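Local coordinates for oxysterol-binding protein homolog 1 (Saccharomyces cerevisiae, PDB 5H28) that carries lipids, including sterols, between membranes without vesicles, and is represented here by its ankyrin-repeat domain, which targets it to the nucleus-vacuole junction by interacting with NVJ1, at residues M44-V49 with L90-Y95; L77-R82 with A103-Q108; L121-M126 with Q134-K139. One frame throughout, in Å; residues are numbered along the deposited sequence.

After three earlier helices the chain enters helix 44-51, where contact 1 opens. It closes the loop from there to helix 89-95 and sets the two helices side by side. Contact 2 starts inside that loop, at 77-82, and ends beyond it, at 103-108 near the end of helix 99-106. Contacts 1 and 2 therefore cross along the chain. They also touch in space, with Leu45 CD2 3.6 Å from Leu79 CD1. Contact 3 opens only after both have closed. Contacts 1 and 2 tie the region of helix 44-51 to helices 89-95 and 99-106. Contact 3 joins the next segment, 121-126, which packs on helix 89-95, to the start of the long helix 130-156.

Contact 1: residues M44-V49 with L90-Y95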
loop_
_atom_site.group_PDB
_atom_site.type_symbol
_atom_site.label_atom_id
_atom_site.label_comp_id
_atom_site.label_asym_id
_atom_site.label_seq_id
_atom_site.Cartn_x
_atom_site.Cartn_y
_atom_site.Cartn_z
ATOM N N MET A 44 13.892 13.085 9.695
ATOM C CA MET A 44 13.685 14.482 9.349
ATOM C C MET A 44 12.235 14.851 9.054
ATOM O O MET A 44 11.764 15.900 9.492
ATOM C CB MET A 44 14.575 14.876 8.169
ATOM C CG MET A 44 14.368 16.318 7.704
ATOM S SD MET A 44 15.692 16.905 6.629
ATOM C CE MET A 44 15.620 15.692 5.318
ATOM N N LEU A 45 11.523 14.001 8.322
ATOM C CA LEU A 45 10.131 14.302 8.014
ATOM C C LEU A 45 9.287 14.313 9.291
ATOM O O LEU A 45 8.362 15.117 9.414
ATOM C CB LEU A 45 9.568 13.306 6.996
ATOM C CG LEU A 45 8.168 13.636 6.466
ATOM C CD1 LEU A 45 8.140 15.055 5.910
ATOM C CD2 LEU A 45 7.787 12.630 5.388
ATOM N N HIS A 46 9.605 13.430 10.239
ATOM C CA HIS A 46 8.881 13.404 11.508
ATOM C C HIS A 46 9.080 14.744 12.205
ATOM O O HIS A 46 8.126 15.375 12.661
ATOM C CB HIS A 46 9.425 12.315 12.442
ATOM C CG HIS A 46 8.946 10.934 12.126
ATOM N ND1 HIS A 46 9.388 10.218 11.034
ATOM C CD2 HIS A 46 8.083 10.122 12.782
ATOM C CE1 HIS A 46 8.819 9.026 11.034
ATOM N NE2 HIS A 46 8.021 8.942 12.085
ATOM N N TYR A 47 10.334 15.170 12.296
ATOM C CA TYR A 47 10.639 16.424 12.964
ATOM C C TYR A 47 10.052 17.627 12.241
ATOM O O TYR A 47 9.632 18.589 12.878
ATOM C CB TYR A 47 12.155 16.585 13.128
ATOM C CG TYR A 47 12.769 15.537 14.033
ATOM C CD1 TYR A 47 12.197 15.239 15.268
ATOM C CD2 TYR A 47 13.914 14.842 13.655
ATOM C CE1 TYR A 47 12.746 14.271 16.104
ATOM C CE2 TYR A 47 14.474 13.868 14.486
ATOM C CZ TYR A 47 13.883 13.590 15.706
ATOM O OH TYR A 47 14.421 12.629 16.534
ATOM N N ALA A 48 10.012 17.574 10.915
ATOM C CA ALA A 48 9.457 18.681 10.150
ATOM C C ALA A 48 7.964 18.794 10.409
ATOM O O ALA A 48 7.435 19.895 10.539
ATOM C CB ALA A 48 9.719 18.481 8.671
ATOM N N VAL A 49 7.279 17.656 10.480
ATOM C CA VAL A 49 5.845 17.664 10.746
ATOM C C VAL A 49 5.574 18.293 12.112
ATOM O O VAL A 49 4.542 18.930 12.321
ATOM C CB VAL A 49 5.264 16.229 10.712
ATOM C CG1 VAL A 49 3.856 16.207 11.297
ATOM C CG2 VAL A 49 5.243 15.723 9.284
ATOM N N LEU A 90 2.585 10.567 9.237
ATOM C CA LEU A 90 1.134 10.739 9.209
ATOM C C LEU A 90 0.552 10.591 10.617
ATOM O O LEU A 90 -0.372 11.316 10.981
ATOM C CB LEU A 90 0.495 9.721 8.261
ATOM C CG LEU A 90 -1.011 9.858 8.020
ATOM C CD1 LEU A 90 -1.327 11.179 7.325
ATOM C CD2 LEU A 90 -1.488 8.685 7.174
ATOM N N HIS A 91 1.085 9.658 11.408
ATOM C CA HIS A 91 0.609 9.480 12.781
ATOM C C HIS A 91 0.866 10.756 13.573
ATOM O O HIS A 91 0.012 11.221 14.330
ATOM C CB HIS A 91 1.356 8.355 13.505
ATOM C CG HIS A 91 0.897 6.974 13.159
ATOM N ND1 HIS A 91 1.391 6.275 12.080
ATOM C CD2 HIS A 91 0.043 6.133 13.792
ATOM C CE1 HIS A 91 0.868 5.062 12.067
ATOM N NE2 HIS A 91 0.047 4.949 13.095
ATOM N N ILE A 92 2.064 11.306 13.406
ATOM C CA ILE A 92 2.453 12.515 14.112
ATOM C C ILE A 92 1.601 13.705 13.682
ATOM O O ILE A 92 1.143 14.484 14.515
ATOM C CB ILE A 92 3.957 12.830 13.873
ATOM C CG1 ILE A 92 4.823 11.636 14.300
ATOM C CG2 ILE A 92 4.358 14.092 14.625
ATOM C CD1 ILE A 92 4.694 11.222 15.755
ATOM N N ALA A 93 1.384 13.840 12.378
ATOM C CA ALA A 93 0.588 14.944 11.862
ATOM C C ALA A 93 -0.852 14.877 12.360
ATOM O O ALA A 93 -1.442 15.897 12.711
ATOM C CB ALA A 93 0.619 14.938 10.339
ATOM N N ALA A 94 -1.417 13.674 12.378
ATOM C CA ALA A 94 -2.788 13.482 12.833
ATOM C C ALA A 94 -2.919 13.822 14.313
ATOM O O ALA A 94 -3.834 14.535 14.719
ATOM C CB ALA A 94 -3.221 12.042 12.587
ATOM N N TYR A 95 -1.998 13.316 15.121
ATOM C CA TYR A 95 -2.062 13.586 16.547
ATOM C C TYR A 95 -1.883 15.067 16.871
ATOM O O TYR A 95 -2.550 15.598 17.763
ATOM C CB TYR A 95 -1.000 12.782 17.298
ATOM C CG TYR A 95 -1.048 13.030 18.784
ATOM C CD1 TYR A 95 -2.125 12.580 19.548
ATOM C CD2 TYR A 95 -0.061 13.783 19.414
ATOM C CE1 TYR A 95 -2.222 12.880 20.902
ATOM C CE2 TYR A 95 -0.146 14.088 20.768
ATOM C CZ TYR A 95 -1.230 13.637 21.503
ATOM O OH TYR A 95 -1.323 13.956 22.836
#
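The imidazole of His46 meets Ile92 through its CD2 carbon, which lies 3.9 Å from Ile92 CG1. The methylene approaches the ring obliquely, and the two side chains cross at about a right angle. The ring is placed there by a first torsion that sets His46 CG anti to the carbonyl carbon (chi1 -79°), which swings it over toward the neighbouring helix. The polar end of His46 is engaged outside the two segments: its NE2 is hydrogen-bonded to Asn87 O, just before helix 89-95.

One turn further on, Val49 points toward the facing helix. Its CG1 is anti to the backbone N (chi1 167°) and does all the touching. Val49 CG1 lies 3.5 Å from Ala93 CA and 3.6 Å from Ala93 CB. The small side chain of Ala93 lets the methyl come this close to the backbone. Val49 CG1 also meets Ile92 CG2 at 4.0 Å, so one methyl rests against both Ile92 and Ala93.

The helical segments 44-49 and 90-95 run nearly parallel, 9° apart, with axes 9.1 Å from each other at closest approach. They lie in the predicted repeats ANK 1 and ANK 2, and this is the side-by-side stacking of equivalent helices in an ankyrin domain. Ile101 of helix 99-106 packs on both Val49 and Ala93. Helix 54-64 covers Leu45 and Ala48.

No hydrogen bond joins the two segments. The direct grip is made of carbon contacts in a buried layer, while polar ties run at both ends, from the His46 ring to Asn87 O and from Arg98 NH1, just after helix 89-95, to Val49 O. The His46 bond probably fixes the rotation of the ring and leaves its CD2 carbon for Ile92.

Contact 2: residues L77-R82 with A103-Q108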
loop_
_atom_site.group_PDB
_atom_site.type_symbol
_atom_site.label_atom_id
_atom_site.label_comp_id
_atom_site.label_asym_id
_atom_site.label_seq_id
_atom_site.Cartn_x
_atom_site.Cartn_y
_atom_site.Cartn_z
ATOM N N LEU A 77 13.995 9.389 1.273
ATOM C CA LEU A 77 13.210 9.399 2.493
ATOM C C LEU A 77 11.934 8.602 2.312
ATOM O O LEU A 77 11.272 8.679 1.273
ATOM C CB LEU A 77 12.886 10.839 2.896
ATOM C CG LEU A 77 14.115 11.734 3.079
ATOM C CD1 LEU A 77 13.670 13.111 3.537
ATOM C CD2 LEU A 77 15.075 11.112 4.095
ATOM N N ASP A 78 11.611 7.818 3.332
ATOM C CA ASP A 78 10.426 6.980 3.334
ATOM C C ASP A 78 9.274 7.781 3.926
ATOM O O ASP A 78 9.325 8.200 5.082
ATOM C CB ASP A 78 10.687 5.734 4.183
ATOM C CG ASP A 78 9.576 4.710 4.081
ATOM O OD1 ASP A 78 8.496 5.039 3.548
ATOM O OD2 ASP A 78 9.789 3.572 4.547
ATOM N N LEU A 79 8.240 8.007 3.128
ATOM C CA LEU A 79 7.084 8.756 3.590
ATOM C C LEU A 79 6.422 8.011 4.749
ATOM O O LEU A 79 5.742 8.608 5.582
ATOM C CB LEU A 79 6.092 8.917 2.436
ATOM C CG LEU A 79 5.245 10.185 2.384
ATOM C CD1 LEU A 79 6.148 11.407 2.397
ATOM C CD2 LEU A 79 4.395 10.162 1.122
ATOM N N ASN A 80 6.652 6.701 4.804
ATOM C CA ASN A 80 6.066 5.848 5.826
ATOM C C ASN A 80 7.061 5.337 6.864
ATOM O O ASN A 80 6.837 4.299 7.488
ATOM C CB ASN A 80 5.367 4.679 5.138
ATOM C CG ASN A 80 4.473 5.142 4.010
ATOM O OD1 ASN A 80 3.530 5.901 4.230
ATOM N ND2 ASN A 80 4.769 4.701 2.791
ATOM N N GLU A 81 8.154 6.075 7.040
ATOM C CA GLU A 81 9.189 5.735 8.018
ATOM C C GLU A 81 8.570 5.579 9.407
ATOM O O GLU A 81 7.789 6.422 9.834
ATOM C CB GLU A 81 10.230 6.858 8.065
ATOM C CG GLU A 81 11.355 6.680 9.085
ATOM C CD GLU A 81 12.472 5.788 8.581
ATOM O OE1 GLU A 81 12.697 5.764 7.353
ATOM O OE2 GLU A 81 13.135 5.128 9.412
ATOM N N ARG A 82 8.919 4.510 10.115
ATOM C CA ARG A 82 8.391 4.305 11.463
ATOM C C ARG A 82 9.462 4.644 12.495
ATOM O O ARG A 82 10.610 4.199 12.369
ATOM C CB ARG A 82 7.939 2.848 11.651
ATOM C CG ARG A 82 6.770 2.438 10.760
ATOM C CD ARG A 82 6.384 0.966 10.925
ATOM N NE ARG A 82 5.567 0.693 12.110
ATOM C CZ ARG A 82 5.985 -0.003 13.164
ATOM N NH1 ARG A 82 7.217 -0.492 13.191
ATOM N NH2 ARG A 82 5.161 -0.238 14.178
ATOM N N ALA A 103 -3.697 15.966 4.918
ATOM C CA ALA A 103 -4.270 15.916 3.583
ATOM C C ALA A 103 -3.192 15.807 2.510
ATOM O O ALA A 103 -3.340 15.054 1.545
ATOM C CB ALA A 103 -5.133 17.146 3.337
ATOM N N PHE A 104 -2.104 16.553 2.684
ATOM C CA PHE A 104 -1.002 16.526 1.730
ATOM C C PHE A 104 -0.394 15.131 1.668
ATOM O O PHE A 104 -0.203 14.574 0.591
ATOM C CB PHE A 104 0.070 17.544 2.133
ATOM C CG PHE A 104 1.348 17.426 1.350
ATOM C CD1 PHE A 104 1.382 17.711 -0.011
ATOM C CD2 PHE A 104 2.525 17.027 1.979
ATOM C CE1 PHE A 104 2.567 17.602 -0.734
ATOM C CE2 PHE A 104 3.718 16.915 1.261
ATOM C CZ PHE A 104 3.737 17.203 -0.097
ATOM N N LEU A 105 -0.095 14.558 2.826
ATOM C CA LEU A 105 0.490 13.227 2.851
ATOM C C LEU A 105 -0.435 12.182 2.220
ATOM O O LEU A 105 0.022 11.308 1.478
ATOM C CB LEU A 105 0.836 12.830 4.290
ATOM C CG LEU A 105 1.973 13.608 4.962
ATOM C CD1 LEU A 105 2.070 13.193 6.426
ATOM C CD2 LEU A 105 3.290 13.353 4.235
ATOM N N LEU A 106 -1.735 12.278 2.496
ATOM C CA LEU A 106 -2.692 11.325 1.939
ATOM C C LEU A 106 -2.811 11.422 0.420
ATOM O O LEU A 106 -3.314 10.501 -0.220
ATOM C CB LEU A 106 -4.069 11.504 2.588
ATOM C CG LEU A 106 -4.155 10.999 4.033
ATOM C CD1 LEU A 106 -5.511 11.316 4.628
ATOM C CD2 LEU A 106 -3.903 9.500 4.055
ATOM N N ASP A 107 -2.342 12.526 -0.158
ATOM C CA ASP A 107 -2.401 12.690 -1.609
ATOM C C ASP A 107 -1.127 12.226 -2.312
ATOM O O ASP A 107 -1.043 12.267 -3.537
ATOM C CB ASP A 107 -2.662 14.152 -1.990
ATOM C CG ASP A 107 -4.084 14.592 -1.696
ATOM O OD1 ASP A 107 -4.994 13.734 -1.720
ATOM O OD2 ASP A 107 -4.294 15.801 -1.457
ATOM N N GLN A 108 -0.134 11.783 -1.549
ATOM C CA GLN A 108 1.122 11.339 -2.147
ATOM C C GLN A 108 1.054 9.915 -2.679
ATOM O O GLN A 108 0.438 9.043 -2.073
ATOM C CB GLN A 108 2.259 11.459 -1.135
ATOM C CG GLN A 108 2.446 12.872 -0.619
ATOM C CD GLN A 108 2.467 13.885 -1.742
ATOM O OE1 GLN A 108 3.366 13.879 -2.582
ATOM N NE2 GLN A 108 1.464 14.755 -1.771
#
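Leu79 is the second residue of a type I turn from Asp78 to Glu81, and the turn presents it to Leu105 in helix 99-106 and Gln108 just after it. The bond from Glu81 N to Asp78 O closes the turn; over it lies an Asx turn, with Asp78 OD1 accepting from Asn80 N at 2.8 Å.

The two branches of Leu79 take different partners. Leu79 CD1 lies 3.9 Å from Leu105 CD2. Leu79 CD2 presses on Gln108 CB at 3.4 Å, a tight contact, and the two side chains cross at about a right angle.

Gln108 bends back at chi2 (-48°). Gln108 NE2 donates to Phe104 O at 2.9 Å, from above the carbonyl plane. Asp107 N reaches the same oxygen from the opposite face. Gln108 CD lies over one face of the Phe104 ring, offset toward the rim.

With an alanine here in place of Leu79, both branches would be missing, and a gap would probably open between the turn and Leu105 and Gln108.

Across the contact there is only carbon packing. Gln108 NE2 is turned back to Phe104 O, and Leu79 meets the CB and CG of that side chain.

Contact 3: residues L121-M126 with Q134-K139; sequences LQAIEM and QMMQVK
The segment 121-126 leads into the long helix 130-156 of the ankyrin domain, and Ile124 and Met136 form the heart of the packing between them. Residues 123-126 have helical backbone angles, and the chain then turns back so that the two parts lie against each other.

Ile124 and Met136 slide past each other in opposite directions. Met136 CE extends to 3.7 Å from Ile124 N, and Met136 SD lies 3.8 Å from Ile124 CA. Its last torsion is bent (chi3 76°), which turns the methyl toward the backbone of Ile124 and on to Ala123, where Met136 CE is 4.0 Å from Ala123 CB. Going the other way, Ile124 has CG1 anti to its own nitrogen (chi1 -176°). This carries Ile124 CD1 to 4.1 Å from Met136 CB.

Ile124 CD1 also lies 3.9 Å from Gln137 N and 4.0 Å from Gln137 OE1. Gln137 is at the outer side of the contact, and its chain crosses that of Ile124 obliquely.

Within the segment, Glu125 OE2 accepts from Gln122 N at 2.8 Å, nearly straight at 171° and from above the carboxylate plane. Gln122 OE1 in turn takes a hydrogen bond from Arg140, further along helix 130-156.

On its other side, the segment meets helix 89-95. Ala123 packs on Leu90 and His91, and His91 NE2 is hydrogen-bonded to Leu121 O. This repeats the pattern one layer earlier, where His46 reaches Asn87 O. Together with the turn-back of the chain, it is consistent with a further, irregular ankyrin-like layer, packed on helix 89-95 and backed by helix 130-156.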
loop_
_atom_site.group_PDB
_atom_site.type_symbol
_atom_site.label_atom_id
_atom_site.label_comp_id
_atom_site.label_asym_id
_atom_site.label_seq_id
_atom_site.Cartn_x
_atom_site.Cartn_y
_atom_site.Cartn_z
ATOM N N LEU A 121 -2.151 1.135 16.471
ATOM C CA LEU A 121 -3.030 2.188 15.983
ATOM C C LEU A 121 -2.651 2.729 14.617
ATOM O O LEU A 121 -1.468 2.849 14.288
ATOM C CB LEU A 121 -3.041 3.356 16.970
ATOM C CG LEU A 121 -3.568 3.075 18.376
ATOM C CD1 LEU A 121 -3.248 4.243 19.299
ATOM C CD2 LEU A 121 -5.064 2.828 18.301
ATOM N N GLN A 122 -3.671 3.056 13.828
ATOM C CA GLN A 122 -3.459 3.661 12.518
ATOM C C GLN A 122 -3.452 5.159 12.776
ATOM O O GLN A 122 -3.945 5.612 13.806
ATOM C CB GLN A 122 -4.596 3.314 11.559
ATOM C CG GLN A 122 -4.491 1.931 10.952
ATOM C CD GLN A 122 -5.603 1.645 9.962
ATOM O OE1 GLN A 122 -6.035 2.532 9.224
ATOM N NE2 GLN A 122 -6.064 0.400 9.932
ATOM N N ALA A 123 -2.902 5.926 11.844
ATOM C CA ALA A 123 -2.833 7.373 12.005
ATOM C C ALA A 123 -4.191 8.011 12.284
ATOM O O ALA A 123 -4.291 8.906 13.118
ATOM C CB ALA A 123 -2.207 8.006 10.763
ATOM N N ILE A 124 -5.235 7.547 11.606
ATOM C CA ILE A 124 -6.557 8.138 11.810
ATOM C C ILE A 124 -7.024 8.033 13.259
ATOM O O ILE A 124 -7.749 8.902 13.746
ATOM C CB ILE A 124 -7.614 7.503 10.869
ATOM C CG1 ILE A 124 -8.956 8.222 11.041
ATOM C CG2 ILE A 124 -7.738 6.008 11.138
ATOM C CD1 ILE A 124 -10.012 7.811 10.033
ATOM N N GLU A 125 -6.591 6.983 13.950
ATOM C CA GLU A 125 -6.970 6.778 15.344
ATOM C C GLU A 125 -6.195 7.676 16.299
ATOM O O GLU A 125 -6.480 7.699 17.496
ATOM C CB GLU A 125 -6.749 5.322 15.742
ATOM C CG GLU A 125 -7.461 4.321 14.861
ATOM C CD GLU A 125 -7.147 2.900 15.262
ATOM O OE1 GLU A 125 -7.749 2.400 16.238
ATOM O OE2 GLU A 125 -6.280 2.290 14.610
ATOM N N MET A 126 -5.213 8.407 15.776
ATOM C CA MET A 126 -4.413 9.311 16.600
ATOM C C MET A 126 -5.094 10.671 16.719
ATOM O O MET A 126 -4.730 11.483 17.567
ATOM C CB MET A 126 -3.024 9.520 15.982
ATOM C CG MET A 126 -2.193 8.260 15.795
ATOM S SD MET A 126 -1.616 7.532 17.340
ATOM C CE MET A 126 -0.280 8.669 17.781
ATOM N N GLN A 134 -12.479 12.668 10.137
ATOM C CA GLN A 134 -13.499 12.514 9.108
ATOM C C GLN A 134 -12.899 12.705 7.718
ATOM O O GLN A 134 -13.202 11.951 6.792
ATOM C CB GLN A 134 -14.639 13.512 9.348
ATOM C CG GLN A 134 -15.712 13.497 8.277
ATOM C CD GLN A 134 -15.424 14.463 7.146
ATOM O OE1 GLN A 134 -16.041 14.393 6.085
ATOM N NE2 GLN A 134 -14.490 15.383 7.372
ATOM N N MET A 135 -12.036 13.705 7.581
ATOM C CA MET A 135 -11.383 13.983 6.309
ATOM C C MET A 135 -10.519 12.794 5.890
ATOM O O MET A 135 -10.470 12.431 4.713
ATOM C CB MET A 135 -10.542 15.258 6.431
ATOM C CG MET A 135 -9.674 15.578 5.226
ATOM S SD MET A 135 -8.020 14.877 5.359
ATOM C CE MET A 135 -7.312 15.918 6.628
ATOM N N MET A 136 -9.844 12.176 6.854
ATOM C CA MET A 136 -9.000 11.025 6.553
ATOM C C MET A 136 -9.851 9.844 6.110
ATOM O O MET A 136 -9.467 9.092 5.212
ATOM C CB MET A 136 -8.175 10.639 7.781
ATOM C CG MET A 136 -7.163 11.705 8.187
ATOM S SD MET A 136 -6.200 11.207 9.634
ATOM C CE MET A 136 -5.075 10.022 8.907
ATOM N N GLN A 137 -11.012 9.691 6.742
ATOM C CA GLN A 137 -11.928 8.603 6.422
ATOM C C GLN A 137 -12.473 8.761 5.009
ATOM O O GLN A 137 -12.541 7.795 4.249
ATOM C CB GLN A 137 -13.088 8.588 7.422
ATOM C CG GLN A 137 -14.111 7.491 7.182
ATOM C CD GLN A 137 -13.538 6.107 7.391
ATOM O OE1 GLN A 137 -13.082 5.769 8.486
ATOM N NE2 GLN A 137 -13.556 5.293 6.341
ATOM N N VAL A 138 -12.860 9.983 4.662
ATOM C CA VAL A 138 -13.396 10.252 3.338
ATOM C C VAL A 138 -12.320 10.068 2.275
ATOM O O VAL A 138 -12.578 9.478 1.226
ATOM C CB VAL A 138 -13.987 11.677 3.255
ATOM C CG1 VAL A 138 -14.458 11.971 1.839
ATOM C CG2 VAL A 138 -15.154 11.804 4.226
ATOM N N LYS A 139 -11.109 10.554 2.539
ATOM C CA LYS A 139 -10.031 10.396 1.568
ATOM C C LYS A 139 -9.711 8.919 1.368
ATOM O O LYS A 139 -9.465 8.472 0.248
ATOM C CB LYS A 139 -8.779 11.156 2.014
ATOM C CG LYS A 139 -8.836 12.645 1.712
ATOM C CD LYS A 139 -7.532 13.328 2.074
ATOM C CE LYS A 139 -7.495 14.758 1.568
ATOM N NZ LYS A 139 -7.541 14.816 0.075
#